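Long-range contacts in carboxypeptidase A (Helicoverpa armigera, PDB 1JQG), which probably acts as a zinc-dependent carboxypeptidase that trims amino acids from the C-terminal end of peptides, and is seen here as a proenzyme: residues V29-M34 with S53-G58; K38-F43 with N75-S80; S170-M175 with N209-I214; M299-D304 with V415-A420; V342-N347 with P399-Q404. All coordinates share one frame; numbering follows the deposited sequence.

Contact 1. Residues V29-M34 with S53-G58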
# COMPACT_ATOMS: atom_id res chain seq x y z
N VAL A 29 -11.30 -5.20 -18.26
CA VAL A 29 -12.68 -4.83 -18.51
C VAL A 29 -12.79 -3.35 -18.86
O VAL A 29 -12.25 -2.54 -18.13
CB VAL A 29 -13.61 -5.16 -17.33
CG1 VAL A 29 -13.42 -6.66 -17.05
CG2 VAL A 29 -13.32 -4.39 -16.06
N ASP A 30 -13.42 -3.03 -19.97
CA ASP A 30 -13.60 -1.69 -20.48
C ASP A 30 -15.07 -1.32 -20.40
O ASP A 30 -15.84 -1.89 -21.16
CB ASP A 30 -13.14 -1.55 -21.94
CG ASP A 30 -11.72 -2.02 -22.15
OD1 ASP A 30 -10.88 -1.13 -22.33
OD2 ASP A 30 -11.48 -3.25 -22.11
N VAL A 31 -15.40 -0.42 -19.48
CA VAL A 31 -16.77 0.04 -19.30
C VAL A 31 -16.98 1.37 -20.01
O VAL A 31 -16.11 2.23 -20.00
CB VAL A 31 -17.16 0.15 -17.80
CG1 VAL A 31 -17.20 -1.26 -17.20
CG2 VAL A 31 -16.19 1.05 -17.07
N ALA A 32 -18.15 1.55 -20.60
CA ALA A 32 -18.48 2.76 -21.35
C ALA A 32 -19.21 3.79 -20.49
O ALA A 32 -18.96 4.97 -20.63
CB ALA A 32 -19.38 2.42 -22.53
N SER A 33 -20.16 3.37 -19.66
CA SER A 33 -20.93 4.30 -18.84
C SER A 33 -20.90 3.96 -17.35
O SER A 33 -20.30 2.98 -16.90
CB SER A 33 -22.39 4.30 -19.33
OG SER A 33 -22.85 2.97 -19.04
N MET A 34 -21.56 4.80 -16.55
CA MET A 34 -21.69 4.61 -15.12
C MET A 34 -22.53 3.38 -14.79
O MET A 34 -22.22 2.65 -13.86
CB MET A 34 -22.33 5.82 -14.43
CG MET A 34 -21.46 7.06 -14.48
SD MET A 34 -20.04 6.89 -13.37
CE MET A 34 -20.90 7.02 -11.80
N SER A 53 -7.73 -3.59 -10.24
CA SER A 53 -8.06 -2.19 -10.45
C SER A 53 -9.49 -2.04 -10.95
O SER A 53 -9.93 -2.80 -11.81
CB SER A 53 -7.12 -1.50 -11.45
OG SER A 53 -7.04 -2.32 -12.61
N ASP A 54 -10.23 -1.09 -10.40
CA ASP A 54 -11.61 -0.88 -10.80
C ASP A 54 -11.77 -0.30 -12.19
O ASP A 54 -11.06 0.58 -12.69
CB ASP A 54 -12.32 0.01 -9.75
CG ASP A 54 -12.63 -0.75 -8.46
OD1 ASP A 54 -11.94 -0.47 -7.44
OD2 ASP A 54 -13.56 -1.58 -8.53
N ALA A 55 -12.78 -0.76 -12.91
CA ALA A 55 -13.15 -0.25 -14.22
C ALA A 55 -13.91 1.08 -14.10
O ALA A 55 -14.80 1.21 -13.30
CB ALA A 55 -14.06 -1.20 -14.97
N VAL A 56 -13.52 2.05 -14.94
CA VAL A 56 -14.21 3.33 -15.04
C VAL A 56 -14.05 3.84 -16.45
O VAL A 56 -12.99 3.61 -17.04
CB VAL A 56 -13.61 4.28 -13.99
CG1 VAL A 56 -12.32 4.93 -14.50
CG2 VAL A 56 -14.60 5.31 -13.52
N PRO A 57 -15.05 4.52 -17.00
CA PRO A 57 -14.94 5.10 -18.34
C PRO A 57 -13.68 5.93 -18.54
O PRO A 57 -13.41 6.86 -17.79
CB PRO A 57 -16.24 5.87 -18.56
CG PRO A 57 -17.22 5.23 -17.61
CD PRO A 57 -16.37 4.81 -16.41
N GLY A 58 -12.84 5.52 -19.49
CA GLY A 58 -11.59 6.18 -19.79
C GLY A 58 -10.35 5.52 -19.21
O GLY A 58 -9.21 5.83 -19.55
O HOH W 1 -13.09 1.24 -18.91
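Val31 turns its side chain toward the loop after strand 50-53, and its fork shows how a single branched residue can close the space between the end of strand 25-30 and that loop. From CB the branches part. CG1, placed anti to the carbonyl carbon (chi1 -67°), reaches the methyl of Ala55 at 3.9 Å from its CB while also packing on Val40 of helix 34-46. CG2 lies between the backbone N and the carbonyl carbon and does more of the work across the contact: it comes to 3.7 Å from Ala55 CB and rests 3.6 Å from the backbone N of Val56. Val31 CG2 also reaches the proline ring, 3.8 Å from Pro57 CD. Ala55 is therefore shared, since Val29 CG2 approaches its CB at 3.5 Å along with the two methyls of Val31. Further on, the ring of Pro57 turns to the backbone of 29-34, with its CG 3.5 Å from Ala32 O, and Pro57 CA makes a CA-H...O contact with Val31 O. No direct hydrogen bond joins the segments; instead a water takes the N-H of Val31 and donates to Val56 O, 3.0 Å from the water oxygen, linking both backbone groups. Val37 of helix 34-46 also touches Pro57. The arrangement joins the turn from strand 25-30 into helix 34-46 to the loop between strands 50-53 and 61-65, in an activation domain whose four-stranded antiparallel sheet has order 2-3-1-4, the ferredoxin-like open sandwich of M14 propeptides.

Contact 2. Residues K38-F43 with N75-S80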
# COMPACT_ATOMS: atom_id res chain seq x y z
N LYS A 38 -21.29 -0.03 -12.08
CA LYS A 38 -22.03 -0.68 -11.03
C LYS A 38 -22.26 -2.16 -11.38
O LYS A 38 -22.03 -3.09 -10.63
CB LYS A 38 -23.39 0.01 -10.84
CG LYS A 38 -23.87 0.47 -9.48
CD LYS A 38 -23.73 -0.59 -8.40
CE LYS A 38 -23.90 0.03 -7.02
NZ LYS A 38 -25.13 0.90 -7.02
N LEU A 39 -22.66 -2.40 -12.62
CA LEU A 39 -22.92 -3.71 -13.16
C LEU A 39 -21.74 -4.64 -12.90
O LEU A 39 -21.86 -5.71 -12.31
CB LEU A 39 -23.16 -3.64 -14.66
CG LEU A 39 -23.69 -4.86 -15.40
CD1 LEU A 39 -25.05 -5.32 -14.91
CD2 LEU A 39 -23.77 -4.53 -16.90
N VAL A 40 -20.57 -4.24 -13.40
CA VAL A 40 -19.36 -5.06 -13.37
C VAL A 40 -18.85 -5.22 -11.94
O VAL A 40 -18.46 -6.32 -11.54
CB VAL A 40 -18.24 -4.48 -14.26
CG1 VAL A 40 -16.96 -5.28 -14.20
CG2 VAL A 40 -18.73 -4.42 -15.70
N HIS A 41 -18.98 -4.18 -11.15
CA HIS A 41 -18.50 -4.14 -9.78
C HIS A 41 -19.19 -5.16 -8.89
O HIS A 41 -18.50 -5.94 -8.25
CB HIS A 41 -18.67 -2.74 -9.16
CG HIS A 41 -18.10 -2.64 -7.78
ND1 HIS A 41 -16.76 -2.56 -7.53
CD2 HIS A 41 -18.72 -2.59 -6.57
CE1 HIS A 41 -16.56 -2.48 -6.23
NE2 HIS A 41 -17.74 -2.50 -5.62
N ASP A 42 -20.51 -5.19 -8.90
CA ASP A 42 -21.31 -6.13 -8.12
C ASP A 42 -21.05 -7.56 -8.57
O ASP A 42 -20.97 -8.48 -7.75
CB ASP A 42 -22.80 -5.79 -8.27
CG ASP A 42 -23.17 -4.44 -7.70
OD1 ASP A 42 -22.43 -3.94 -6.82
OD2 ASP A 42 -24.20 -3.88 -8.11
N PHE A 43 -20.92 -7.76 -9.89
CA PHE A 43 -20.71 -9.09 -10.44
C PHE A 43 -19.39 -9.69 -9.94
O PHE A 43 -19.33 -10.81 -9.45
CB PHE A 43 -20.70 -9.06 -11.96
CG PHE A 43 -20.41 -10.39 -12.60
CD1 PHE A 43 -21.30 -11.44 -12.48
CD2 PHE A 43 -19.27 -10.57 -13.36
CE1 PHE A 43 -21.06 -12.67 -13.07
CE2 PHE A 43 -19.02 -11.79 -13.97
CZ PHE A 43 -19.91 -12.84 -13.82
N ASN A 75 -19.07 -14.80 -20.06
CA ASN A 75 -20.43 -15.05 -20.49
C ASN A 75 -21.32 -13.88 -20.11
O ASN A 75 -22.11 -13.48 -20.95
CB ASN A 75 -20.98 -16.32 -19.84
CG ASN A 75 -22.18 -16.89 -20.57
OD1 ASN A 75 -22.01 -17.71 -21.47
ND2 ASN A 75 -23.37 -16.43 -20.18
N PHE A 76 -21.17 -13.42 -18.87
CA PHE A 76 -21.93 -12.31 -18.33
C PHE A 76 -21.58 -10.99 -19.02
O PHE A 76 -22.47 -10.22 -19.36
CB PHE A 76 -21.66 -12.18 -16.83
CG PHE A 76 -22.26 -10.97 -16.18
CD1 PHE A 76 -23.58 -11.00 -15.77
CD2 PHE A 76 -21.54 -9.80 -15.97
CE1 PHE A 76 -24.16 -9.90 -15.16
CE2 PHE A 76 -22.12 -8.71 -15.36
CZ PHE A 76 -23.43 -8.75 -14.96
N LEU A 77 -20.29 -10.78 -19.28
CA LEU A 77 -19.83 -9.55 -19.93
C LEU A 77 -20.40 -9.48 -21.35
O LEU A 77 -20.72 -8.39 -21.81
CB LEU A 77 -18.31 -9.42 -19.94
CG LEU A 77 -17.58 -9.39 -18.59
CD1 LEU A 77 -16.07 -9.54 -18.73
CD2 LEU A 77 -17.84 -8.10 -17.84
N LYS A 78 -20.40 -10.61 -22.03
CA LYS A 78 -20.95 -10.72 -23.38
C LYS A 78 -22.44 -10.37 -23.49
O LYS A 78 -22.83 -9.53 -24.30
CB LYS A 78 -20.66 -12.10 -23.98
CG LYS A 78 -21.26 -12.34 -25.36
CD LYS A 78 -22.58 -13.09 -25.35
CE LYS A 78 -23.35 -13.12 -26.65
NZ LYS A 78 -23.97 -11.81 -26.99
N GLN A 79 -23.25 -10.88 -22.57
CA GLN A 79 -24.67 -10.60 -22.55
C GLN A 79 -24.99 -9.24 -21.96
O GLN A 79 -26.12 -8.74 -22.09
CB GLN A 79 -25.44 -11.69 -21.81
CG GLN A 79 -25.18 -11.74 -20.32
CD GLN A 79 -25.99 -12.82 -19.63
OE1 GLN A 79 -25.66 -14.01 -19.68
NE2 GLN A 79 -27.08 -12.44 -18.97
N SER A 80 -24.02 -8.63 -21.29
CA SER A 80 -24.19 -7.29 -20.74
C SER A 80 -23.69 -6.18 -21.66
O SER A 80 -23.84 -4.99 -21.37
CB SER A 80 -23.47 -7.23 -19.39
OG SER A 80 -24.17 -8.03 -18.46
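Phe43 and Phe76 lie face to face between two nearly antiparallel helix segments, whose axes are 11.5 Å apart at an angle of 162°. The ring planes differ by only 13° and the centroids are 4.0 Å apart, while the two side chains, reaching out from opposite helices, slide past each other in opposite directions. This overlap also brings Phe76 CB over the Phe43 ring as a CH-pi donor, with CB 3.5 Å from Phe43 CZ. In each phenylalanine CG is anti to the backbone N (chi1 177° in Phe43), a setting that sends the ring out across the gap. The far face of Phe76 is occupied by Ser80 OG, held there by its 2.9 Å hydrogen bond to Phe76 O. Leu39 meets the same ring obliquely with CD1, 3.8 Å from Phe76 CZ, and its other methyl, CD2, leans on Ser80 CB. A serine in place of Phe43 would probably leave one face of the Phe76 ring without its aromatic partner and open a gap between the helices. Deeper down, Val40 and Leu77 both touch Val82. Such side-by-side helices on one face of an antiparallel sheet are characteristic of the ferredoxin-like activation domain.

Contact 3. Residues S170-M175 with N209-I214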
# COMPACT_ATOMS: atom_id res chain seq x y z
N SER A 170 7.09 21.02 19.85
CA SER A 170 6.88 22.04 18.81
C SER A 170 7.10 21.47 17.41
O SER A 170 6.63 22.04 16.43
CB SER A 170 7.81 23.24 19.04
OG SER A 170 9.19 22.87 18.90
N LYS A 171 7.88 20.41 17.28
CA LYS A 171 8.17 19.78 16.00
C LYS A 171 7.00 18.92 15.53
O LYS A 171 6.45 18.09 16.27
CB LYS A 171 9.46 18.93 16.03
CG LYS A 171 10.70 19.72 16.43
CD LYS A 171 11.94 18.89 16.71
CE LYS A 171 12.27 17.98 15.54
NZ LYS A 171 13.54 17.26 15.83
N PRO A 172 6.62 19.04 14.27
CA PRO A 172 5.57 18.23 13.69
C PRO A 172 5.98 16.78 13.48
O PRO A 172 7.15 16.51 13.25
CB PRO A 172 5.32 18.90 12.31
CG PRO A 172 6.64 19.48 11.98
CD PRO A 172 7.17 20.00 13.30
N VAL A 173 5.04 15.85 13.48
CA VAL A 173 5.27 14.44 13.18
C VAL A 173 4.71 14.00 11.82
O VAL A 173 3.60 14.36 11.39
CB VAL A 173 4.59 13.59 14.27
CG1 VAL A 173 4.72 12.09 14.06
CG2 VAL A 173 5.19 13.91 15.63
N VAL A 174 5.50 13.26 11.09
CA VAL A 174 5.14 12.69 9.80
C VAL A 174 5.15 11.15 9.88
O VAL A 174 6.19 10.55 10.17
CB VAL A 174 6.13 13.15 8.70
CG1 VAL A 174 5.83 12.45 7.37
CG2 VAL A 174 6.06 14.66 8.57
N MET A 175 3.97 10.54 9.77
CA MET A 175 3.90 9.09 9.86
C MET A 175 3.91 8.51 8.45
O MET A 175 3.26 9.02 7.55
CB MET A 175 2.68 8.61 10.68
CG MET A 175 2.82 7.16 11.10
SD MET A 175 1.46 6.58 12.09
CE MET A 175 1.55 4.82 11.76
N ASN A 209 16.13 17.60 11.39
CA ASN A 209 16.16 18.55 12.49
C ASN A 209 14.79 19.13 12.88
O ASN A 209 14.52 19.31 14.07
CB ASN A 209 17.16 19.68 12.16
CG ASN A 209 18.59 19.26 12.43
OD1 ASN A 209 18.86 18.66 13.48
ND2 ASN A 209 19.48 19.56 11.51
N ASN A 210 14.00 19.51 11.87
CA ASN A 210 12.72 20.16 12.14
C ASN A 210 11.51 19.24 12.17
O ASN A 210 10.38 19.68 12.30
CB ASN A 210 12.53 21.30 11.14
CG ASN A 210 13.59 22.38 11.32
OD1 ASN A 210 13.85 22.83 12.45
ND2 ASN A 210 14.17 22.78 10.18
N ILE A 211 11.64 17.97 11.83
CA ILE A 211 10.57 17.02 11.74
C ILE A 211 10.86 15.71 12.48
O ILE A 211 11.95 15.14 12.36
CB ILE A 211 10.22 16.72 10.26
CG1 ILE A 211 9.88 18.02 9.49
CG2 ILE A 211 9.00 15.79 10.18
CD1 ILE A 211 9.72 17.88 7.99
N ASP A 212 9.87 15.23 13.22
CA ASP A 212 9.90 13.90 13.83
C ASP A 212 9.20 12.83 12.99
O ASP A 212 8.15 13.14 12.40
CB ASP A 212 9.20 13.96 15.19
CG ASP A 212 10.05 14.54 16.28
OD1 ASP A 212 11.23 14.81 16.07
OD2 ASP A 212 9.54 14.76 17.41
N TRP A 213 9.83 11.70 12.75
CA TRP A 213 9.29 10.71 11.82
C TRP A 213 8.98 9.37 12.49
O TRP A 213 9.60 8.89 13.44
CB TRP A 213 10.22 10.46 10.64
CG TRP A 213 10.70 11.68 9.93
CD1 TRP A 213 11.60 12.62 10.38
CD2 TRP A 213 10.34 12.09 8.61
NE1 TRP A 213 11.80 13.59 9.42
CE2 TRP A 213 11.05 13.28 8.32
CE3 TRP A 213 9.52 11.56 7.62
CZ2 TRP A 213 10.92 13.95 7.10
CZ3 TRP A 213 9.38 12.21 6.43
CH2 TRP A 213 10.07 13.40 6.17
N ILE A 214 7.91 8.74 11.98
CA ILE A 214 7.46 7.44 12.40
C ILE A 214 7.39 6.64 11.11
O ILE A 214 6.62 6.98 10.19
CB ILE A 214 6.11 7.47 13.12
CG1 ILE A 214 6.24 8.13 14.50
CG2 ILE A 214 5.54 6.04 13.29
CD1 ILE A 214 4.94 8.32 15.27
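Lys171 NZ is gripped by three oxygens at the entrance to a pair of parallel strands: Asn209 O at 2.9 Å from NZ in a weak hydrogen bond, Asp212 OD1 in a long and weakly bonded salt bridge, and the hydroxyl of Thr164. The strands, 173-178 and 212-216, are neighbours in the central mixed sheet, and the intervening helices make the connection a beta-alpha-beta crossover. Bent at chi3 (54°), the lysine crosses the aspartate at about a right angle. The carboxylate has stronger partners, for OD1 also bonds to Ser162 and OD2 forms a salt bridge with Arg298, so this buried charge is probably well compensated. The backbone ladder follows: Asp212 N gives to Pro172 O, Val174 N to Asp212 O at 3.0 Å and Ile214 N to Val174 O, all nearly straight. On the face bearing Val173 and Met175, Val173 CG1 meets Ile214 CD1, and Met175 CG packs 3.7 Å from Ile214 CG2, next to Ile291 of helix 283-294. On the other face Val174 and Trp213 lie side by side, pointing the same way under Ala417 of helix 402-421. The indole N-H bonds to Leu207 O, which helps fix the ring. Over one face of that ring, toward its rim, sit Val174 CB and Ile211 CG2, while Val174 CG2 and Ile211 CG2 touch at 3.5 Å.

Contact 4. Residues M299-D304 with V415-A420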
# COMPACT_ATOMS: atom_id res chain seq x y z
N MET A 299 0.71 15.35 14.92
CA MET A 299 0.87 14.70 13.62
C MET A 299 0.45 15.62 12.47
O MET A 299 -0.73 15.99 12.41
CB MET A 299 0.02 13.41 13.51
CG MET A 299 0.39 12.57 12.29
SD MET A 299 -0.38 10.98 12.20
CE MET A 299 0.43 10.11 13.57
N ALA A 300 1.42 15.97 11.62
CA ALA A 300 1.11 16.88 10.51
C ALA A 300 0.77 16.14 9.21
O ALA A 300 -0.04 16.67 8.44
CB ALA A 300 2.25 17.85 10.23
N LEU A 301 1.37 14.98 8.98
CA LEU A 301 1.17 14.28 7.72
C LEU A 301 1.18 12.75 7.94
O LEU A 301 2.01 12.27 8.76
CB LEU A 301 2.27 14.60 6.69
CG LEU A 301 2.20 13.96 5.32
CD1 LEU A 301 0.94 14.29 4.51
CD2 LEU A 301 3.43 14.37 4.50
N TYR A 302 0.24 12.10 7.27
CA TYR A 302 0.13 10.66 7.34
C TYR A 302 0.08 10.07 5.93
O TYR A 302 -0.78 10.48 5.13
CB TYR A 302 -1.13 10.25 8.11
CG TYR A 302 -1.39 8.77 8.17
CD1 TYR A 302 -0.85 7.99 9.18
CD2 TYR A 302 -2.20 8.13 7.21
CE1 TYR A 302 -1.09 6.63 9.30
CE2 TYR A 302 -2.45 6.75 7.30
CZ TYR A 302 -1.89 6.02 8.37
OH TYR A 302 -2.13 4.69 8.40
N LEU A 303 0.93 9.08 5.67
CA LEU A 303 1.01 8.48 4.35
C LEU A 303 0.88 6.96 4.41
O LEU A 303 1.66 6.25 5.02
CB LEU A 303 2.31 8.89 3.63
CG LEU A 303 2.56 10.38 3.44
CD1 LEU A 303 3.92 10.65 2.80
CD2 LEU A 303 1.46 11.04 2.61
N ASP A 304 -0.12 6.44 3.73
CA ASP A 304 -0.34 4.99 3.60
C ASP A 304 0.08 4.61 2.18
O ASP A 304 -0.66 4.88 1.22
CB ASP A 304 -1.82 4.66 3.85
CG ASP A 304 -2.09 3.18 3.90
OD1 ASP A 304 -1.16 2.36 3.98
OD2 ASP A 304 -3.29 2.81 3.86
N VAL A 415 8.71 16.74 -0.20
CA VAL A 415 8.04 17.94 -0.65
C VAL A 415 6.77 18.07 0.16
O VAL A 415 6.40 19.19 0.53
CB VAL A 415 7.73 17.93 -2.14
CG1 VAL A 415 6.65 18.92 -2.52
CG2 VAL A 415 8.95 18.28 -2.99
N GLY A 416 6.14 16.91 0.39
CA GLY A 416 4.89 16.88 1.14
C GLY A 416 5.11 17.17 2.62
O GLY A 416 4.37 17.97 3.22
N ALA A 417 6.15 16.53 3.17
CA ALA A 417 6.50 16.69 4.57
C ALA A 417 6.80 18.16 4.90
O ALA A 417 6.35 18.62 5.93
CB ALA A 417 7.61 15.81 5.11
N ARG A 418 7.51 18.83 4.01
CA ARG A 418 7.88 20.21 4.22
C ARG A 418 6.69 21.13 4.05
O ARG A 418 6.52 22.14 4.79
CB ARG A 418 9.03 20.65 3.27
CG ARG A 418 10.38 20.10 3.70
CD ARG A 418 11.57 20.71 2.95
NE ARG A 418 11.73 20.13 1.65
CZ ARG A 418 12.87 19.64 1.18
NH1 ARG A 418 13.93 19.68 1.94
NH2 ARG A 418 12.99 19.10 -0.03
N ALA A 419 5.87 20.85 3.04
CA ALA A 419 4.64 21.60 2.80
C ALA A 419 3.61 21.40 3.90
O ALA A 419 3.00 22.36 4.39
CB ALA A 419 4.01 21.20 1.47
N ALA A 420 3.47 20.14 4.36
CA ALA A 420 2.51 19.82 5.41
C ALA A 420 2.97 20.41 6.74
O ALA A 420 2.17 20.85 7.55
CB ALA A 420 2.33 18.32 5.49
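Ala300 and Ala420 mark the nearest approach of strand 299-304 and helix 415-420, with CA atoms 6.1 Å apart and segment axes running at 153° to each other, 7.8 Å apart at their closest. The backbone of Ala300 departs from the extended form (psi -32°), and as a result two consecutive residues, Ala300 and Leu301, direct their side chains to the helix, where a regular strand would send one to each face. Leu301 carries the contact. Its CG is anti to the backbone N (chi1 -180°), which carries the branch out to the helix surface: CD2 settles over the backbone, 3.7 Å from Ala417 N and 3.8 Å from Gly416 C, while CB lies 3.9 Å from Ala420 CB. Gly416, on the strand side of the helix, has no side chain to hold this methyl off, so the leucine touches the peptide group itself. Ala300 adds a looser touch, its CB 4.0 Å from Ala420 O. No hydrogen bond crosses the interface, which is apolar and shallow, built on small residues that let the helix lie near the sheet. Tyr379 of strand 377-383 flanks Leu301, and Ala417 is shared with Val174 of the adjoining strand and Trp213 of the strand beyond it. Such close helix-on-sheet packing through glycine and alanine is a recurrent feature of alpha/beta proteins; here it lays helix 402-421 on the central sheet of the zinc carboxypeptidase fold, whose strand 299-307 also carries the zinc ligand His306.

Contact 5. Residues V342-N347 with P399-Q404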
# COMPACT_ATOMS: atom_id res chain seq x y z
N VAL A 342 11.10 13.37 -12.02
CA VAL A 342 12.21 12.42 -11.97
C VAL A 342 11.81 11.01 -12.41
O VAL A 342 12.54 10.04 -12.08
CB VAL A 342 12.87 12.36 -10.56
CG1 VAL A 342 13.52 13.68 -10.19
CG2 VAL A 342 11.83 11.87 -9.57
N LYS A 343 10.61 10.88 -12.96
CA LYS A 343 10.05 9.59 -13.32
C LYS A 343 10.79 8.92 -14.49
O LYS A 343 11.67 9.50 -15.13
CB LYS A 343 8.59 9.74 -13.71
CG LYS A 343 8.37 10.43 -15.06
CD LYS A 343 6.94 10.18 -15.55
CE LYS A 343 6.77 10.64 -17.00
NZ LYS A 343 5.36 10.37 -17.47
N TRP A 344 10.44 7.67 -14.75
CA TRP A 344 10.94 6.90 -15.89
C TRP A 344 10.09 7.31 -17.09
O TRP A 344 8.86 7.44 -16.94
CB TRP A 344 10.78 5.42 -15.62
CG TRP A 344 11.93 4.67 -15.05
CD1 TRP A 344 12.02 3.31 -14.90
CD2 TRP A 344 13.17 5.19 -14.59
NE1 TRP A 344 13.24 2.98 -14.35
CE2 TRP A 344 13.96 4.12 -14.14
CE3 TRP A 344 13.68 6.49 -14.46
CZ2 TRP A 344 15.22 4.28 -13.59
CZ3 TRP A 344 14.92 6.66 -13.91
CH2 TRP A 344 15.67 5.56 -13.48
N SER A 345 10.71 7.48 -18.25
CA SER A 345 10.03 7.85 -19.47
C SER A 345 8.94 6.85 -19.82
O SER A 345 7.88 7.21 -20.32
CB SER A 345 11.02 8.00 -20.63
OG SER A 345 11.54 6.78 -21.13
N SER A 346 9.14 5.58 -19.50
CA SER A 346 8.18 4.52 -19.73
C SER A 346 6.92 4.67 -18.90
O SER A 346 5.83 4.21 -19.25
CB SER A 346 8.81 3.16 -19.37
OG SER A 346 8.04 2.11 -19.96
N ASN A 347 7.03 5.23 -17.69
CA ASN A 347 5.94 5.39 -16.76
C ASN A 347 5.13 6.66 -16.97
O ASN A 347 5.58 7.64 -17.56
CB ASN A 347 6.47 5.37 -15.33
CG ASN A 347 7.10 4.04 -14.98
OD1 ASN A 347 6.65 3.04 -15.52
ND2 ASN A 347 8.11 4.06 -14.11
N PRO A 399 13.52 -6.18 -10.46
CA PRO A 399 14.65 -5.69 -9.68
C PRO A 399 15.33 -4.45 -10.20
O PRO A 399 16.03 -3.80 -9.45
CB PRO A 399 15.57 -6.93 -9.62
CG PRO A 399 15.24 -7.72 -10.83
CD PRO A 399 13.73 -7.59 -10.89
N ASP A 400 15.08 -3.99 -11.42
CA ASP A 400 15.64 -2.80 -12.01
C ASP A 400 14.90 -1.55 -11.60
O ASP A 400 15.46 -0.46 -11.66
CB ASP A 400 15.62 -2.89 -13.55
CG ASP A 400 16.60 -3.89 -14.12
OD1 ASP A 400 17.53 -4.41 -13.44
OD2 ASP A 400 16.41 -4.16 -15.34
N PHE A 401 13.69 -1.70 -11.09
CA PHE A 401 12.87 -0.55 -10.66
C PHE A 401 12.94 -0.33 -9.16
O PHE A 401 12.43 0.66 -8.64
CB PHE A 401 11.44 -0.74 -11.15
CG PHE A 401 10.50 0.39 -10.89
CD1 PHE A 401 9.36 0.24 -10.11
CD2 PHE A 401 10.74 1.62 -11.48
CE1 PHE A 401 8.49 1.30 -9.91
CE2 PHE A 401 9.87 2.67 -11.27
CZ PHE A 401 8.75 2.53 -10.49
N ILE A 402 13.57 -1.24 -8.42
CA ILE A 402 13.59 -1.20 -6.96
C ILE A 402 14.14 0.10 -6.38
O ILE A 402 13.48 0.71 -5.52
CB ILE A 402 14.35 -2.38 -6.37
CG1 ILE A 402 13.77 -3.71 -6.84
CG2 ILE A 402 14.36 -2.21 -4.84
CD1 ILE A 402 14.23 -4.94 -6.08
N GLU A 403 15.33 0.51 -6.80
CA GLU A 403 15.91 1.77 -6.35
C GLU A 403 15.13 2.98 -6.83
O GLU A 403 14.99 3.98 -6.13
CB GLU A 403 17.39 1.85 -6.78
CG GLU A 403 18.10 3.07 -6.20
CD GLU A 403 19.59 3.08 -6.46
OE1 GLU A 403 20.42 2.77 -5.58
OE2 GLU A 403 19.97 3.41 -7.59
N GLN A 404 14.68 2.98 -8.09
CA GLN A 404 13.99 4.10 -8.70
C GLN A 404 12.64 4.31 -8.00
O GLN A 404 12.25 5.45 -7.81
CB GLN A 404 13.75 3.87 -10.19
CG GLN A 404 12.86 4.90 -10.87
CD GLN A 404 13.35 6.32 -10.79
OE1 GLN A 404 14.53 6.66 -10.60
NE2 GLN A 404 12.45 7.30 -10.93
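Trp344 offers one face of its indole to Gln404, whose side chain lies flat across it: Gln404 CG sits over the six-membered ring, 3.6 Å from its centroid and only 12° off the normal, as a CH-pi donor. The amide follows the ring, its plane 15° from that of the indole, so that OE1 comes to 3.3 Å from Trp344 CH2. Phe401 meets the five-membered ring obliquely, with its CD2 4.0 Å from Trp344 CD1, and Asn347 ND2 approaches Phe401 CE2 at 3.6 Å with amide and ring planes steeply inclined. A bend at chi2 of Gln404 (59°) folds the side chain along the tryptophan and presents Gln404 NE2 to the loop, where it bonds to Val342 O at 3.0 Å; Glu408 also accepts from NE2, and two acceptors thus fix the turn of the amide. An alanine at Gln404 would probably strip this face of the indole of its cover and leave Val342 O without its donor across the contact. The loop has its own bracing: a type I beta turn runs from Trp344 to Asn347, and Lys343 NZ bonds to Asn347 O and forms a salt bridge with Asp349. Phe401 in turn stacks on Tyr386. In the fold, this loop joins helix 325-340 to strand 351-354, the outermost strand on its side of the mixed sheet, and packs against the N-terminal half of helix 402-421, with Val342 also touching Phe407 and Glu411.

The five contacts fall into two groups along the chain. Contacts 1 and 2 belong to the activation peptide; their segments alternate in sequence, their centres are 11 Å apart, and they touch through Val31 and Val40, so strand, loop and helices form one small unit. Contacts 3, 4 and 5 follow in the enzyme part. Contacts 3 and 4, with centres 9 Å apart, share the mixed sheet, since strands 173-178 and 299-307 are neighbours in it. Contact 5 is nested within the loop closed by contact 4, and both use helix 402-421. About 40 Å separates the centres of contacts 1 and 3, consistent with a proenzyme of two separately packed domains.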